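Local coordinates for protein aminopeptidase N (Francisella tularensis subsp. tularensis, PDB 5DLL) that probably breaks down intracellular peptides as a zinc-dependent M1-family aminopeptidase, releasing N-terminal residues, preferably alanine, at residues L206-D211 with E224-K229; D233-A238 with Y287-N292; N578-N583 with V633-N638; E589-F594 with N641-K646. All blocks are in the same frame, centred on the assembly; numbering follows the deposited sequence.

Interaction 1. Residues L206-D211 with E224-K229; sequences LASIKD and EIYAFK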
# COMPACT_ATOMS: atom_id res chain seq x y z
N LEU A 206 9.67 -10.68 -25.96
CA LEU A 206 8.92 -11.12 -24.79
C LEU A 206 7.90 -12.20 -25.13
O LEU A 206 7.19 -12.11 -26.13
CB LEU A 206 8.18 -9.93 -24.16
CG LEU A 206 9.07 -8.84 -23.54
CD1 LEU A 206 8.22 -7.65 -23.13
CD2 LEU A 206 9.86 -9.38 -22.36
N ALA A 207 7.83 -13.21 -24.26
CA ALA A 207 6.75 -14.20 -24.29
C ALA A 207 5.46 -13.55 -23.79
O ALA A 207 5.48 -12.47 -23.20
CB ALA A 207 7.11 -15.40 -23.43
N SER A 208 4.34 -14.23 -24.03
CA SER A 208 3.03 -13.67 -23.69
C SER A 208 2.01 -14.73 -23.29
O SER A 208 2.06 -15.87 -23.74
CB SER A 208 2.50 -12.86 -24.87
OG SER A 208 2.29 -13.68 -26.01
N ILE A 209 1.08 -14.31 -22.43
CA ILE A 209 -0.17 -15.04 -22.19
C ILE A 209 -1.29 -14.15 -22.72
O ILE A 209 -1.51 -13.05 -22.22
CB ILE A 209 -0.41 -15.27 -20.68
CG1 ILE A 209 0.67 -16.17 -20.08
CG2 ILE A 209 -1.80 -15.87 -20.44
CD1 ILE A 209 0.73 -16.14 -18.57
N LYS A 210 -1.98 -14.63 -23.75
CA LYS A 210 -3.12 -13.90 -24.31
C LYS A 210 -4.43 -14.60 -23.96
O LYS A 210 -4.51 -15.83 -23.96
CB LYS A 210 -2.96 -13.75 -25.82
CG LYS A 210 -1.73 -12.95 -26.21
CD LYS A 210 -1.92 -12.24 -27.55
CE LYS A 210 -0.73 -11.36 -27.90
NZ LYS A 210 0.47 -12.16 -28.29
N ASP A 211 -5.44 -13.81 -23.64
CA ASP A 211 -6.74 -14.32 -23.21
C ASP A 211 -7.79 -13.25 -23.52
O ASP A 211 -7.47 -12.24 -24.15
CB ASP A 211 -6.70 -14.64 -21.71
CG ASP A 211 -7.75 -15.66 -21.28
OD1 ASP A 211 -8.78 -15.82 -21.98
OD2 ASP A 211 -7.56 -16.28 -20.23
N GLU A 224 -3.49 -9.28 -22.42
CA GLU A 224 -2.15 -9.67 -22.84
C GLU A 224 -1.11 -9.38 -21.76
O GLU A 224 -0.72 -8.23 -21.56
CB GLU A 224 -1.76 -8.95 -24.14
CG GLU A 224 -2.78 -9.08 -25.26
CD GLU A 224 -2.31 -8.48 -26.57
OE1 GLU A 224 -1.40 -7.62 -26.56
OE2 GLU A 224 -2.87 -8.86 -27.62
N ILE A 225 -0.65 -10.42 -21.07
CA ILE A 225 0.48 -10.30 -20.16
C ILE A 225 1.76 -10.67 -20.91
O ILE A 225 1.82 -11.72 -21.54
CB ILE A 225 0.32 -11.21 -18.92
CG1 ILE A 225 -0.88 -10.74 -18.08
CG2 ILE A 225 1.58 -11.19 -18.07
CD1 ILE A 225 -1.18 -11.61 -16.88
N TYR A 226 2.76 -9.79 -20.83
CA TYR A 226 4.05 -9.99 -21.49
C TYR A 226 5.17 -10.08 -20.46
O TYR A 226 5.27 -9.26 -19.55
CB TYR A 226 4.34 -8.83 -22.44
CG TYR A 226 3.50 -8.81 -23.69
CD1 TYR A 226 3.87 -9.55 -24.81
CD2 TYR A 226 2.34 -8.05 -23.77
CE1 TYR A 226 3.10 -9.54 -25.97
CE2 TYR A 226 1.56 -8.03 -24.92
CZ TYR A 226 1.95 -8.78 -26.01
OH TYR A 226 1.18 -8.76 -27.16
N ALA A 227 6.03 -11.09 -20.62
CA ALA A 227 7.21 -11.26 -19.77
C ALA A 227 8.22 -12.18 -20.46
O ALA A 227 7.92 -12.79 -21.48
CB ALA A 227 6.81 -11.83 -18.42
N PHE A 228 9.41 -12.28 -19.89
CA PHE A 228 10.45 -13.14 -20.45
C PHE A 228 10.03 -14.60 -20.39
O PHE A 228 9.19 -14.98 -19.57
CB PHE A 228 11.78 -12.95 -19.70
CG PHE A 228 12.46 -11.64 -19.97
CD1 PHE A 228 13.02 -11.38 -21.22
CD2 PHE A 228 12.57 -10.67 -18.98
CE1 PHE A 228 13.66 -10.18 -21.47
CE2 PHE A 228 13.21 -9.47 -19.23
CZ PHE A 228 13.76 -9.22 -20.47
N LYS A 229 10.62 -15.42 -21.26
CA LYS A 229 10.33 -16.85 -21.33
C LYS A 229 10.34 -17.53 -19.96
O LYS A 229 9.46 -18.34 -19.66
CB LYS A 229 11.35 -17.53 -22.27
CG LYS A 229 11.26 -19.05 -22.37
CD LYS A 229 9.90 -19.52 -22.83
CE LYS A 229 9.90 -21.03 -23.06
NZ LYS A 229 8.53 -21.54 -23.38

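Interaction 2. Residues D233-A238 with Y287-N292; sequences DKCHYA and YIMASN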
# COMPACT_ATOMS: atom_id res chain seq x y z
N ASP A 233 5.57 -18.41 -17.03
CA ASP A 233 4.84 -19.54 -16.44
C ASP A 233 4.23 -19.24 -15.06
O ASP A 233 3.29 -19.90 -14.65
CB ASP A 233 5.74 -20.78 -16.34
CG ASP A 233 6.05 -21.40 -17.70
OD1 ASP A 233 5.61 -20.85 -18.73
OD2 ASP A 233 6.74 -22.44 -17.73
N LYS A 234 4.77 -18.24 -14.37
CA LYS A 234 4.28 -17.85 -13.05
C LYS A 234 3.38 -16.61 -13.12
O LYS A 234 3.12 -15.97 -12.10
CB LYS A 234 5.45 -17.61 -12.10
CG LYS A 234 6.40 -18.79 -11.95
CD LYS A 234 7.60 -18.70 -12.89
CE LYS A 234 8.48 -19.95 -12.82
NZ LYS A 234 7.91 -21.12 -13.53
N CYS A 235 2.89 -16.27 -14.32
CA CYS A 235 2.02 -15.10 -14.51
C CYS A 235 0.56 -15.47 -14.77
O CYS A 235 -0.23 -14.61 -15.18
CB CYS A 235 2.55 -14.23 -15.66
SG CYS A 235 4.08 -13.35 -15.30
N HIS A 236 0.18 -16.72 -14.52
CA HIS A 236 -1.18 -17.18 -14.84
C HIS A 236 -2.23 -16.72 -13.83
O HIS A 236 -3.36 -16.44 -14.21
CB HIS A 236 -1.21 -18.70 -15.02
CG HIS A 236 -0.58 -19.15 -16.31
ND1 HIS A 236 -1.32 -19.38 -17.45
CD2 HIS A 236 0.71 -19.37 -16.64
CE1 HIS A 236 -0.51 -19.75 -18.43
NE2 HIS A 236 0.73 -19.75 -17.96
N TYR A 237 -1.85 -16.63 -12.56
CA TYR A 237 -2.76 -16.10 -11.54
C TYR A 237 -3.07 -14.61 -11.77
O TYR A 237 -4.20 -14.17 -11.53
CB TYR A 237 -2.22 -16.30 -10.12
CG TYR A 237 -3.23 -15.87 -9.08
CD1 TYR A 237 -4.35 -16.65 -8.81
CD2 TYR A 237 -3.09 -14.66 -8.41
CE1 TYR A 237 -5.29 -16.24 -7.87
CE2 TYR A 237 -4.03 -14.25 -7.47
CZ TYR A 237 -5.13 -15.05 -7.21
OH TYR A 237 -6.07 -14.66 -6.28
N ALA A 238 -2.08 -13.85 -12.21
CA ALA A 238 -2.27 -12.43 -12.52
C ALA A 238 -3.37 -12.21 -13.55
O ALA A 238 -4.19 -11.31 -13.41
CB ALA A 238 -0.97 -11.82 -13.01
N TYR A 287 6.12 -8.76 -7.98
CA TYR A 287 4.81 -8.38 -7.45
C TYR A 287 3.62 -9.06 -8.14
O TYR A 287 2.51 -8.97 -7.63
CB TYR A 287 4.62 -6.85 -7.49
CG TYR A 287 5.51 -6.08 -6.53
CD1 TYR A 287 5.62 -6.45 -5.18
CD2 TYR A 287 6.22 -4.96 -6.96
CE1 TYR A 287 6.42 -5.74 -4.31
CE2 TYR A 287 7.03 -4.24 -6.08
CZ TYR A 287 7.13 -4.63 -4.76
OH TYR A 287 7.93 -3.93 -3.90
N ILE A 288 3.84 -9.72 -9.28
CA ILE A 288 2.74 -10.43 -9.99
C ILE A 288 2.95 -11.93 -10.23
O ILE A 288 2.10 -12.59 -10.84
CB ILE A 288 2.41 -9.75 -11.34
CG1 ILE A 288 3.57 -9.85 -12.32
CG2 ILE A 288 2.02 -8.29 -11.13
CD1 ILE A 288 3.23 -9.34 -13.70
N MET A 289 4.06 -12.48 -9.76
CA MET A 289 4.37 -13.89 -10.00
C MET A 289 3.87 -14.76 -8.85
O MET A 289 3.98 -14.39 -7.68
CB MET A 289 5.87 -14.10 -10.19
CG MET A 289 6.38 -13.72 -11.58
SD MET A 289 8.03 -14.36 -11.92
CE MET A 289 8.93 -13.85 -10.45
N ALA A 290 3.32 -15.92 -9.19
CA ALA A 290 2.89 -16.89 -8.19
C ALA A 290 2.74 -18.28 -8.80
O ALA A 290 2.05 -18.45 -9.80
CB ALA A 290 1.58 -16.45 -7.55
N SER A 291 3.41 -19.25 -8.19
CA SER A 291 3.22 -20.67 -8.52
C SER A 291 2.45 -21.30 -7.37
O SER A 291 2.51 -20.80 -6.24
CB SER A 291 4.57 -21.37 -8.69
OG SER A 291 5.46 -20.58 -9.46
N ASN A 292 1.73 -22.38 -7.65
CA ASN A 292 0.96 -23.10 -6.62
C ASN A 292 1.86 -23.69 -5.53
O ASN A 292 1.50 -23.72 -4.35
CB ASN A 292 0.11 -24.21 -7.24
CG ASN A 292 -1.24 -23.71 -7.73
OD1 ASN A 292 -2.29 -24.21 -7.31
ND2 ASN A 292 -1.22 -22.71 -8.60

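Interaction 3. Residues N578-N583 with V633-N638; sequences NIILNN and VLSRKN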
# COMPACT_ATOMS: atom_id res chain seq x y z
N ASN A 578 -4.41 -4.35 28.07
CA ASN A 578 -4.46 -3.83 29.44
C ASN A 578 -4.12 -4.87 30.51
O ASN A 578 -3.62 -4.53 31.58
CB ASN A 578 -5.83 -3.20 29.72
CG ASN A 578 -6.07 -1.94 28.90
OD1 ASN A 578 -5.14 -1.36 28.33
ND2 ASN A 578 -7.33 -1.51 28.85
N ILE A 579 -4.39 -6.14 30.21
CA ILE A 579 -3.95 -7.26 31.05
C ILE A 579 -2.43 -7.34 31.11
O ILE A 579 -1.85 -7.55 32.18
CB ILE A 579 -4.52 -8.61 30.54
CG1 ILE A 579 -6.04 -8.69 30.80
CG2 ILE A 579 -3.81 -9.80 31.18
CD1 ILE A 579 -6.43 -8.94 32.24
N ILE A 580 -1.79 -7.16 29.96
CA ILE A 580 -0.34 -7.30 29.83
C ILE A 580 0.39 -6.21 30.62
O ILE A 580 1.33 -6.49 31.36
CB ILE A 580 0.11 -7.24 28.35
CG1 ILE A 580 -0.59 -8.34 27.52
CG2 ILE A 580 1.64 -7.33 28.24
CD1 ILE A 580 0.19 -9.62 27.32
N LEU A 581 -0.07 -4.96 30.46
CA LEU A 581 0.58 -3.80 31.09
C LEU A 581 0.47 -3.83 32.62
O LEU A 581 1.37 -3.36 33.31
CB LEU A 581 -0.01 -2.49 30.55
CG LEU A 581 0.12 -2.24 29.04
CD1 LEU A 581 -0.52 -0.91 28.69
CD2 LEU A 581 1.58 -2.26 28.60
N ASN A 582 -0.62 -4.39 33.13
CA ASN A 582 -0.79 -4.58 34.57
C ASN A 582 -0.05 -5.80 35.11
O ASN A 582 -0.13 -6.09 36.31
CB ASN A 582 -2.28 -4.69 34.93
CG ASN A 582 -3.10 -3.49 34.46
OD1 ASN A 582 -4.24 -3.64 34.03
ND2 ASN A 582 -2.51 -2.30 34.52
N ASN A 583 0.68 -6.52 34.24
CA ASN A 583 1.33 -7.78 34.61
C ASN A 583 0.33 -8.73 35.28
O ASN A 583 0.68 -9.49 36.18
CB ASN A 583 2.54 -7.53 35.53
CG ASN A 583 3.66 -6.77 34.83
OD1 ASN A 583 3.97 -5.63 35.18
ND2 ASN A 583 4.28 -7.40 33.84
N VAL A 633 7.70 -8.48 27.16
CA VAL A 633 7.89 -9.87 26.71
C VAL A 633 7.48 -10.90 27.77
O VAL A 633 6.81 -11.87 27.45
CB VAL A 633 9.33 -10.18 26.21
CG1 VAL A 633 9.72 -9.28 25.05
CG2 VAL A 633 10.35 -10.09 27.34
N LEU A 634 7.87 -10.68 29.03
CA LEU A 634 7.60 -11.65 30.09
C LEU A 634 6.10 -11.75 30.40
O LEU A 634 5.58 -12.84 30.66
CB LEU A 634 8.38 -11.28 31.36
CG LEU A 634 9.91 -11.31 31.24
CD1 LEU A 634 10.57 -10.66 32.46
CD2 LEU A 634 10.43 -12.72 31.03
N SER A 635 5.42 -10.61 30.37
CA SER A 635 3.99 -10.55 30.64
C SER A 635 3.17 -11.19 29.52
O SER A 635 2.16 -11.84 29.79
CB SER A 635 3.56 -9.09 30.84
OG SER A 635 2.18 -9.00 31.14
N ARG A 636 3.59 -10.99 28.27
CA ARG A 636 2.92 -11.59 27.11
C ARG A 636 3.17 -13.09 27.04
O ARG A 636 2.28 -13.86 26.67
CB ARG A 636 3.37 -10.93 25.81
CG ARG A 636 2.58 -11.37 24.58
CD ARG A 636 3.07 -10.71 23.31
NE ARG A 636 2.28 -11.10 22.14
CZ ARG A 636 2.42 -12.24 21.46
NH1 ARG A 636 3.32 -13.15 21.82
NH2 ARG A 636 1.64 -12.47 20.40
N LYS A 637 4.39 -13.51 27.36
CA LYS A 637 4.72 -14.93 27.40
C LYS A 637 3.84 -15.62 28.44
O LYS A 637 3.39 -16.74 28.23
CB LYS A 637 6.20 -15.12 27.72
CG LYS A 637 6.73 -16.53 27.50
CD LYS A 637 8.25 -16.55 27.65
CE LYS A 637 8.79 -17.97 27.68
NZ LYS A 637 8.43 -18.75 26.45
N ASN A 638 3.58 -14.92 29.55
CA ASN A 638 2.77 -15.44 30.65
C ASN A 638 1.32 -15.70 30.25
O ASN A 638 0.82 -16.80 30.48
CB ASN A 638 2.81 -14.50 31.85
CG ASN A 638 2.14 -15.09 33.07
OD1 ASN A 638 2.32 -16.27 33.39
ND2 ASN A 638 1.37 -14.27 33.78

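Interaction 4. Residues E589-F594 with N641-K646; sequences EFLNAF and NQLADK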
# COMPACT_ATOMS: atom_id res chain seq x y z
N GLU A 589 -13.76 -14.78 33.51
CA GLU A 589 -14.77 -14.35 32.54
C GLU A 589 -14.14 -14.05 31.19
O GLU A 589 -14.81 -14.15 30.15
CB GLU A 589 -15.53 -13.11 33.05
CG GLU A 589 -16.49 -13.39 34.20
CD GLU A 589 -15.80 -13.54 35.54
OE1 GLU A 589 -15.02 -12.63 35.91
OE2 GLU A 589 -16.03 -14.55 36.23
N PHE A 590 -12.86 -13.67 31.20
CA PHE A 590 -12.10 -13.47 29.97
C PHE A 590 -11.90 -14.78 29.21
O PHE A 590 -12.18 -14.86 28.02
CB PHE A 590 -10.74 -12.82 30.29
CG PHE A 590 -9.86 -12.62 29.08
CD1 PHE A 590 -10.05 -11.52 28.25
CD2 PHE A 590 -8.84 -13.52 28.78
CE1 PHE A 590 -9.24 -11.33 27.13
CE2 PHE A 590 -8.04 -13.34 27.67
CZ PHE A 590 -8.24 -12.24 26.84
N LEU A 591 -11.41 -15.80 29.91
CA LEU A 591 -11.21 -17.13 29.33
C LEU A 591 -12.44 -17.67 28.59
O LEU A 591 -12.31 -18.28 27.53
CB LEU A 591 -10.82 -18.13 30.42
CG LEU A 591 -9.40 -18.03 30.98
CD1 LEU A 591 -9.31 -18.70 32.34
CD2 LEU A 591 -8.40 -18.62 30.00
N ASN A 592 -13.62 -17.46 29.17
CA ASN A 592 -14.85 -18.02 28.62
C ASN A 592 -15.38 -17.24 27.43
O ASN A 592 -16.01 -17.82 26.55
CB ASN A 592 -15.93 -18.13 29.71
CG ASN A 592 -15.57 -19.15 30.77
OD1 ASN A 592 -15.18 -20.28 30.47
ND2 ASN A 592 -15.71 -18.76 32.03
N ALA A 593 -15.13 -15.93 27.40
CA ALA A 593 -15.40 -15.12 26.21
C ALA A 593 -14.44 -15.51 25.08
O ALA A 593 -14.82 -15.56 23.91
CB ALA A 593 -15.28 -13.64 26.52
N PHE A 594 -13.20 -15.79 25.45
CA PHE A 594 -12.17 -16.27 24.53
C PHE A 594 -12.53 -17.64 23.95
O PHE A 594 -12.34 -17.89 22.76
CB PHE A 594 -10.83 -16.35 25.27
CG PHE A 594 -9.62 -16.17 24.40
CD1 PHE A 594 -9.21 -14.90 24.03
CD2 PHE A 594 -8.88 -17.26 23.99
CE1 PHE A 594 -8.08 -14.72 23.24
CE2 PHE A 594 -7.75 -17.09 23.21
CZ PHE A 594 -7.35 -15.82 22.83
N ASN A 641 1.04 -18.37 27.46
CA ASN A 641 1.23 -19.70 28.06
C ASN A 641 -0.01 -20.20 28.81
O ASN A 641 -0.32 -21.39 28.78
CB ASN A 641 2.44 -19.70 29.00
CG ASN A 641 2.47 -20.92 29.89
OD1 ASN A 641 2.12 -20.85 31.08
ND2 ASN A 641 2.86 -22.06 29.33
N GLN A 642 -0.71 -19.29 29.50
CA GLN A 642 -1.92 -19.66 30.22
C GLN A 642 -3.02 -20.13 29.27
O GLN A 642 -3.57 -21.23 29.44
CB GLN A 642 -2.42 -18.50 31.09
CG GLN A 642 -1.60 -18.31 32.36
CD GLN A 642 -2.23 -17.33 33.34
OE1 GLN A 642 -3.45 -17.23 33.44
NE2 GLN A 642 -1.38 -16.61 34.08
N LEU A 643 -3.33 -19.33 28.26
CA LEU A 643 -4.34 -19.68 27.25
C LEU A 643 -4.01 -21.01 26.58
O LEU A 643 -4.90 -21.84 26.35
CB LEU A 643 -4.43 -18.61 26.18
CG LEU A 643 -4.96 -17.24 26.61
CD1 LEU A 643 -4.57 -16.18 25.59
CD2 LEU A 643 -6.47 -17.29 26.80
N ALA A 644 -2.74 -21.21 26.26
CA ALA A 644 -2.25 -22.45 25.66
C ALA A 644 -2.58 -23.67 26.51
O ALA A 644 -2.99 -24.70 25.97
CB ALA A 644 -0.74 -22.37 25.46
N ASP A 645 -2.41 -23.54 27.83
CA ASP A 645 -2.56 -24.66 28.77
C ASP A 645 -4.00 -24.89 29.22
O ASP A 645 -4.47 -26.03 29.24
CB ASP A 645 -1.68 -24.44 30.02
CG ASP A 645 -0.22 -24.77 29.78
OD1 ASP A 645 0.09 -25.57 28.87
OD2 ASP A 645 0.64 -24.23 30.51
N LYS A 646 -4.70 -23.82 29.58
CA LYS A 646 -6.08 -23.93 30.04
C LYS A 646 -7.00 -24.39 28.91
O LYS A 646 -7.80 -25.31 29.10
CB LYS A 646 -6.59 -22.60 30.62
CG LYS A 646 -5.79 -22.11 31.81
CD LYS A 646 -6.62 -21.24 32.73
CE LYS A 646 -5.76 -20.32 33.58
NZ LYS A 646 -4.63 -21.03 34.24

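Interaction 1. Residues L206-D211 with E224-K229
Ile209 and Ile225 face each other in a beta hairpin whose first strand, 207-214, forms one edge of the mixed five-stranded sheet that packs against helix 236-253. The tight part is the backbone. Ile209 N reaches Ile225 O at 2.8 Å in a fairly straight bond (160°), and Ile225 N returns to Ile209 O at 3.0 Å, making a hydrogen-bonded antiparallel pair. Ala207 and Ala227 form the next such pair, but it loosens at the open end of the hairpin, where strand 207-214 begins and strand 220-227 ends: Ala227 N still bonds Ala207 O at 3.0 Å, while Ala207 N to Ala227 O is weak because the N-H is poorly aimed (115°). Ile209 and Ile225 send their side chains to the face covered by helix 236-253, where Met239 touches both. Just before the strand, Leu206 lays CD2 over one face of the Phe228 ring, 4.0 Å from its centroid, a CH-pi contact.

On the other face the Tyr226 ring is buried, covered by strand 166-169 and touched by Ser208 CB. Only the Lys210 end is loose and open to solvent: Lys210 CE rests against both Glu224 OE2 and Tyr226 OH, 3.3 Å from each, yet its NZ stays 4.7 Å from Glu224 OE2, too far for a salt bridge. Tyr226 OH gives a 2.9 Å hydrogen bond to Glu224 OE1, which lies in the ring plane, while the hydroxyl sits above the carboxylate plane.

Interaction 2. Residues D233-A238 with Y287-N292
Lys234 and Ala290 are joined by the one hydrogen bond of this contact, where the turn leading into helix 236-253 of the thermolysin-like catalytic domain meets the irregular loop that precedes the zinc-site helix 297-312. Ala290 N donates to Lys234 O at 2.9 Å, nearly straight (162°) and in the carbonyl plane. The same oxygen also receives the CA-H of Met289, so two consecutive residues of the loop close on one carbonyl.

Around this bond the side chains fit alongside. Lys234 CB lies 4.0 Å from Met289 CB, and Lys234 CG, beside the backbone N (chi1 -56°), passes next to Ser291 OG before the chain bends at chi2, about CB-CG, and leads its amine away. Ile288 faces the start of the helix: its CB is 4.3 Å from Ala238 CB, while its CD1 comes to 4.4 Å from the sulfur SG of Cys235, the N-cap residue. Cys235 SG also touches Met289 CG, again at 4.4 Å.

A second shell fixes both sides. The Ile288 side chain is about 10 Å from that of the zinc ligand His309. The Tyr237 ring meets Phe300 edge-to-face, and Ala290 touches Phe300 too, so the loop and the helix start share a support on helix 297-312. Ile209 and Ile225 of the neighbouring hairpin press on Cys235, and Ile225 also sets its CD1 against Ala238 CB.

Interaction 3. Residues N578-N583 with V633-N638
Ile580 O is gripped twice: Ser635 OG donates to it across the contact at 2.7 Å, and Asn583 N bonds it from its own helix end at 3.0 Å. The serine hydroxyl comes in the carbonyl plane, on a lone pair, with a C=O...O angle of 114°. Its OG stands opposite the backbone N across CA-CB (chi1 -179°), which carries the hydroxyl off helix 629-646 straight to the end of helix 565-581. Ile580 lies in the last turn there, whose end Asn583 closes with positive phi in a Schellman motif. This pairing lies in the all-helical C-terminal domain, of ARM-repeat type, and joins one helix end to the middle of another.

Beside the bond, Ile580 CG2 leans on Ser635 CB at 3.7 Å, and Asn583 ND2 packs 3.5 Å from the same Ser635 CB. Ile580 sends its longer branch further along helix 629-646, where CD1 meets Arg636 CB at 3.8 Å. Arg636 then runs on extended, and its guanidinium group is occupied elsewhere, NE bonding Pro615 O and NH2 bonding Ile614 O.

Interaction 4. Residues E589-F594 with N641-K646
Leu643 is the bump of this contact, and Phe590, Leu591 and Phe594 on the opposing helix form the hollow that takes it. Its CD2 methyl does most of the filling. It stands over one face of the Phe594 ring, 4.0 Å from the centroid and 23° off the normal, a CH-pi contact displaced toward the rim nearest Phe594 CD2. On the way in, the same methyl touches Leu591 CD2 at 4.0 Å and, more distantly, Phe590 CE2 at 4.3 Å. The other branch overhangs the rim at the CZ end of the ring, with Leu643 CD1 lying 3.9 Å from Phe594 CZ. Phe594 offers this face because its CG swings to the side away from the backbone N (chi1 -152°).

The two helices, 588-598 and 629-646, belong to the ARM-repeat-type helical domain, and their segments 589-594 and 641-646 cross at -66°. These short segments approach no nearer than 11.8 Å between axes, so the side chains, not the backbones, bridge the gap. Tyr683 of helix 668-685 touches both Phe594 and Leu643, and Leu586, in the loop before helix 588-598, touches both Leu591 and Leu643.

A second, smaller contact lies at the exposed edge. Leu591 fits its CD1 against the aliphatic part of Lys646, 3.7 Å from Lys646 CD, the two side chains crossing at about a right angle. Lys646 bends at chi4, about CD-CE, and both its CD and CE methylenes lie against Leu591 CD1.

From the N terminus, interaction 1 comes first and closes the hairpin of strands 207-214 and 220-227. Interaction 2 follows in series: it starts in the turn into helix 236-253, next after the hairpin, and closes a longer loop by meeting the segment before helix 297-312. The two touch, Ile225 CD1 lying 3.9 Å from Ala238 CB, and so join sheet, helix and loop of the catalytic domain. Interactions 3 and 4 lie far along the chain, interaction 3 with its centre about 53 Å from that of interaction 1. Their segments alternate, so the loops cross: helices 565-581 and 588-598 both lean on helix 629-646, tying two consecutive helices to a third that comes later in the C-terminal domain.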